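PDB 6NSI: manganese-binding protein from Chlamydia trachomatis, which binds iron, manganese and nickel ions, with a preference for ferrous iron, and delivers them to the membrane permease of an ABC import system. Local coordinates for residues A[100-105]-A[258-263]. Numbering follows the deposited sequence.
Sequences DPHIWT and YSDNVC. With FE (Fe (III) ion), chain B.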
ATOM      1  N   ASP A 100       5.424   6.817  -7.015  1.00 34.23           N
ATOM      2  CA  ASP A 100       5.109   5.561  -6.354  1.00 27.44           C
ATOM      3  C   ASP A 100       3.893   5.768  -5.464  1.00 29.49           C
ATOM      4  O   ASP A 100       4.007   6.452  -4.426  1.00 26.90           O
ATOM      5  CB  ASP A 100       6.293   5.066  -5.533  1.00 26.91           C
ATOM      6  CG  ASP A 100       6.066   3.684  -4.957  1.00 24.68           C
ATOM      7  OD1 ASP A 100       4.888   3.273  -4.844  1.00 21.53           O
ATOM      8  OD2 ASP A 100       7.069   2.998  -4.620  1.00 24.46           O
ATOM      9  N   PRO A 101       2.743   5.172  -5.782  1.00 26.33           N
ATOM     10  CA  PRO A 101       1.517   5.431  -5.010  1.00 25.37           C
ATOM     11  C   PRO A 101       1.376   4.624  -3.725  1.00 23.46           C
ATOM     12  O   PRO A 101       0.434   4.888  -2.961  1.00 24.26           O
ATOM     13  CB  PRO A 101       0.411   5.047  -5.999  1.00 25.75           C
ATOM     14  CG  PRO A 101       1.039   3.925  -6.782  1.00 25.93           C
ATOM     15  CD  PRO A 101       2.487   4.304  -6.949  1.00 21.70           C
ATOM     16  N   HIS A 102       2.273   3.669  -3.451  1.00 20.26           N
ATOM     17  CA  HIS A 102       2.002   2.644  -2.442  1.00 24.91           C
ATOM     18  C   HIS A 102       2.306   3.092  -1.022  1.00 26.86           C
ATOM     19  O   HIS A 102       2.995   2.376  -0.286  1.00 23.09           O
ATOM     20  CB  HIS A 102       2.807   1.376  -2.750  1.00 18.53           C
ATOM     21  CG  HIS A 102       2.539   0.821  -4.115  1.00 20.28           C
ATOM     22  ND1 HIS A 102       3.284   1.173  -5.225  1.00 22.53           N
ATOM     23  CD2 HIS A 102       1.611  -0.066  -4.553  1.00 20.96           C
ATOM     24  CE1 HIS A 102       2.823   0.527  -6.284  1.00 21.36           C
ATOM     25  NE2 HIS A 102       1.814  -0.234  -5.903  1.00 18.41           N
ATOM     26  N   ILE A 103       1.772   4.247  -0.602  1.00 23.99           N
ATOM     27  CA  ILE A 103       2.116   4.760   0.727  1.00 24.45           C
ATOM     28  C   ILE A 103       1.394   4.044   1.862  1.00 27.05           C
ATOM     29  O   ILE A 103       1.770   4.223   3.027  1.00 27.30           O
ATOM     30  CB  ILE A 103       1.837   6.275   0.816  1.00 28.34           C
ATOM     31  CG1 ILE A 103       0.379   6.585   0.451  1.00 30.26           C
ATOM     32  CG2 ILE A 103       2.824   7.062  -0.070  1.00 26.54           C
ATOM     33  CD1 ILE A 103      -0.044   8.076   0.664  1.00 25.42           C
ATOM     34  N   TRP A 104       0.370   3.237   1.570  1.00 28.70           N
ATOM     35  CA  TRP A 104      -0.399   2.584   2.626  1.00 26.89           C
ATOM     36  C   TRP A 104       0.332   1.414   3.279  1.00 25.08           C
ATOM     37  O   TRP A 104      -0.214   0.817   4.216  1.00 23.38           O
ATOM     38  CB  TRP A 104      -1.747   2.095   2.083  1.00 25.14           C
ATOM     39  CG  TRP A 104      -1.580   1.132   0.923  1.00 21.57           C
ATOM     40  CD1 TRP A 104      -1.395  -0.224   0.994  1.00 24.77           C
ATOM     41  CD2 TRP A 104      -1.555   1.468  -0.467  1.00 24.11           C
ATOM     42  NE1 TRP A 104      -1.265  -0.758  -0.280  1.00 20.17           N
ATOM     43  CE2 TRP A 104      -1.366   0.259  -1.192  1.00 23.87           C
ATOM     44  CE3 TRP A 104      -1.692   2.667  -1.177  1.00 24.04           C
ATOM     45  CZ2 TRP A 104      -1.304   0.226  -2.585  1.00 21.84           C
ATOM     46  CZ3 TRP A 104      -1.630   2.629  -2.562  1.00 23.41           C
ATOM     47  CH2 TRP A 104      -1.437   1.417  -3.252  1.00 22.31           C
ATOM     48  N   THR A 105       1.529   1.051   2.812  1.00 22.08           N
ATOM     49  CA  THR A 105       2.328   0.051   3.515  1.00 21.22           C
ATOM     50  C   THR A 105       3.219   0.659   4.584  1.00 27.28           C
ATOM     51  O   THR A 105       3.859  -0.089   5.331  1.00 29.32           O
ATOM     52  CB  THR A 105       3.216  -0.733   2.546  1.00 24.25           C
ATOM     53  OG1 THR A 105       4.248   0.129   2.042  1.00 24.02           O
ATOM     54  CG2 THR A 105       2.380  -1.305   1.369  1.00 24.38           C
ATOM     55  N   TYR A 258      -0.269  -8.985   0.479  1.00 24.82           N
ATOM     56  CA  TYR A 258      -1.323  -8.187  -0.141  1.00 25.95           C
ATOM     57  C   TYR A 258      -0.739  -6.822  -0.462  1.00 23.82           C
ATOM     58  O   TYR A 258      -0.499  -6.015   0.439  1.00 22.12           O
ATOM     59  CB  TYR A 258      -2.547  -8.109   0.765  1.00 25.01           C
ATOM     60  CG  TYR A 258      -3.211  -9.461   0.853  1.00 37.95           C
ATOM     61  CD1 TYR A 258      -2.674 -10.471   1.656  1.00 35.62           C
ATOM     62  CD2 TYR A 258      -4.343  -9.751   0.108  1.00 39.44           C
ATOM     63  CE1 TYR A 258      -3.265 -11.728   1.723  1.00 41.31           C
ATOM     64  CE2 TYR A 258      -4.933 -11.001   0.172  1.00 41.21           C
ATOM     65  CZ  TYR A 258      -4.392 -11.983   0.979  1.00 46.25           C
ATOM     66  OH  TYR A 258      -4.990 -13.231   1.038  1.00 60.06           O
ATOM     67  N   SER A 259      -0.492  -6.584  -1.749  1.00 25.81           N
ATOM     68  CA  SER A 259       0.164  -5.367  -2.206  1.00 25.29           C
ATOM     69  C   SER A 259      -0.843  -4.262  -2.528  1.00 29.30           C
ATOM     70  O   SER A 259      -0.773  -3.161  -1.977  1.00 27.80           O
ATOM     71  CB  SER A 259       0.997  -5.687  -3.450  1.00 22.63           C
ATOM     72  OG  SER A 259       0.140  -6.204  -4.461  1.00 28.03           O
ATOM     73  N   ASP A 260      -1.773  -4.539  -3.439  1.00 25.96           N
ATOM     74  CA  ASP A 260      -2.660  -3.523  -3.980  1.00 27.02           C
ATOM     75  C   ASP A 260      -4.082  -3.663  -3.457  1.00 29.29           C
ATOM     76  O   ASP A 260      -4.984  -2.941  -3.908  1.00 26.25           O
ATOM     77  CB  ASP A 260      -2.651  -3.584  -5.507  1.00 27.28           C
ATOM     78  CG  ASP A 260      -1.355  -3.056  -6.118  1.00 29.79           C
ATOM     79  OD1 ASP A 260      -0.622  -2.265  -5.465  1.00 23.95           O
ATOM     80  OD2 ASP A 260      -1.077  -3.434  -7.277  1.00 25.98           O
ATOM     81  N   ASN A 261      -4.313  -4.584  -2.528  1.00 25.61           N
ATOM     82  CA  ASN A 261      -5.666  -4.843  -2.071  1.00 30.28           C
ATOM     83  C   ASN A 261      -5.610  -5.290  -0.617  1.00 29.95           C
ATOM     84  O   ASN A 261      -4.552  -5.300   0.014  1.00 24.54           O
ATOM     85  CB  ASN A 261      -6.374  -5.871  -2.966  1.00 29.49           C
ATOM     86  CG  ASN A 261      -5.756  -7.276  -2.878  1.00 37.58           C
ATOM     87  OD1 ASN A 261      -4.597  -7.442  -2.495  1.00 34.04           O
ATOM     88  ND2 ASN A 261      -6.527  -8.286  -3.267  1.00 33.20           N
ATOM     89  N   VAL A 262      -6.781  -5.656  -0.115  1.00 26.80           N
ATOM     90  CA  VAL A 262      -7.029  -6.029   1.303  1.00 32.45           C
ATOM     91  C   VAL A 262      -7.577  -7.461   1.368  1.00 36.15           C
ATOM     92  O   VAL A 262      -8.265  -7.845   0.444  1.00 34.71           O
ATOM     93  CB  VAL A 262      -8.037  -5.004   1.851  1.00 35.95           C
ATOM     94  CG1 VAL A 262      -9.056  -5.563   2.823  1.00 35.61           C
ATOM     95  CG2 VAL A 262      -7.387  -3.733   2.346  1.00 23.40           C
ATOM     96  N   CYS A 263      -7.246  -8.214   2.415  1.00 38.26           N
ATOM     97  CA  CYS A 263      -7.821  -9.567   2.579  1.00 38.47           C
ATOM     98  C   CYS A 263      -9.169  -9.439   3.294  1.00 42.61           C
ATOM     99  O   CYS A 263     -10.159  -9.390   2.612  1.00 42.78           O
ATOM    100  CB  CYS A 263      -6.900 -10.453   3.396  1.00 40.53           C
ATOM    101  SG  CYS A 263      -7.389 -12.192   3.351  1.00 47.39           S
TER
HETATM  102 FE    FE B 401       0.651  -1.740  -6.982  1.00 24.07          FE
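In both H102 and D260 the first side-chain torsion sets CG beside the backbone N and opposite the carbonyl carbon (chi1 -57° and -72°), and the imidazole and the carboxylate meet at one iron(III) ion. H102 gives the metal NE2 at 2.2 Å. D260 chelates it with both oxygens, OD1 at 2.0 Å and OD2 at 2.4 Å. The carboxylate comes to the edge of the imidazole, and the two planes are only 14° apart. H102 NE2 and D260 OD1 lie 3.2 Å from each other as fellow ligands, not as a hydrogen-bonded pair.

A second shell fixes the ring. H102 ND1 donates to D100 OD1 at 2.7 Å, on the syn side of the carboxylate. The backbone N of H102 reaches the same oxygen from the anti side, closing an Asx turn. Both donors are tilted out of the carboxylate plane, to opposite faces. Together with the NE2–iron bond, this probably fixes the rotation of the imidazole, and the negative charge probably makes it a stronger electron donor to iron. P101 CG lies over one face, toward the rim of the ring.

W104 ties the loops together beside the metal. Its NE1 donates to S259 O at 3.0 Å, with the oxygen in the indole plane and the donor nitrogen near the line of the S259 C=O bond, though the N-H...O angle is bent. W104 CZ2 also comes within 3.9 Å of D260 OD1, at the edge of the indole. The hydroxyl of S259 turns elsewhere, to E229.

H36 and H168 complete the buried three-histidine, one-aspartate metal site, consistent with the bacterial solute-binding protein 9 family.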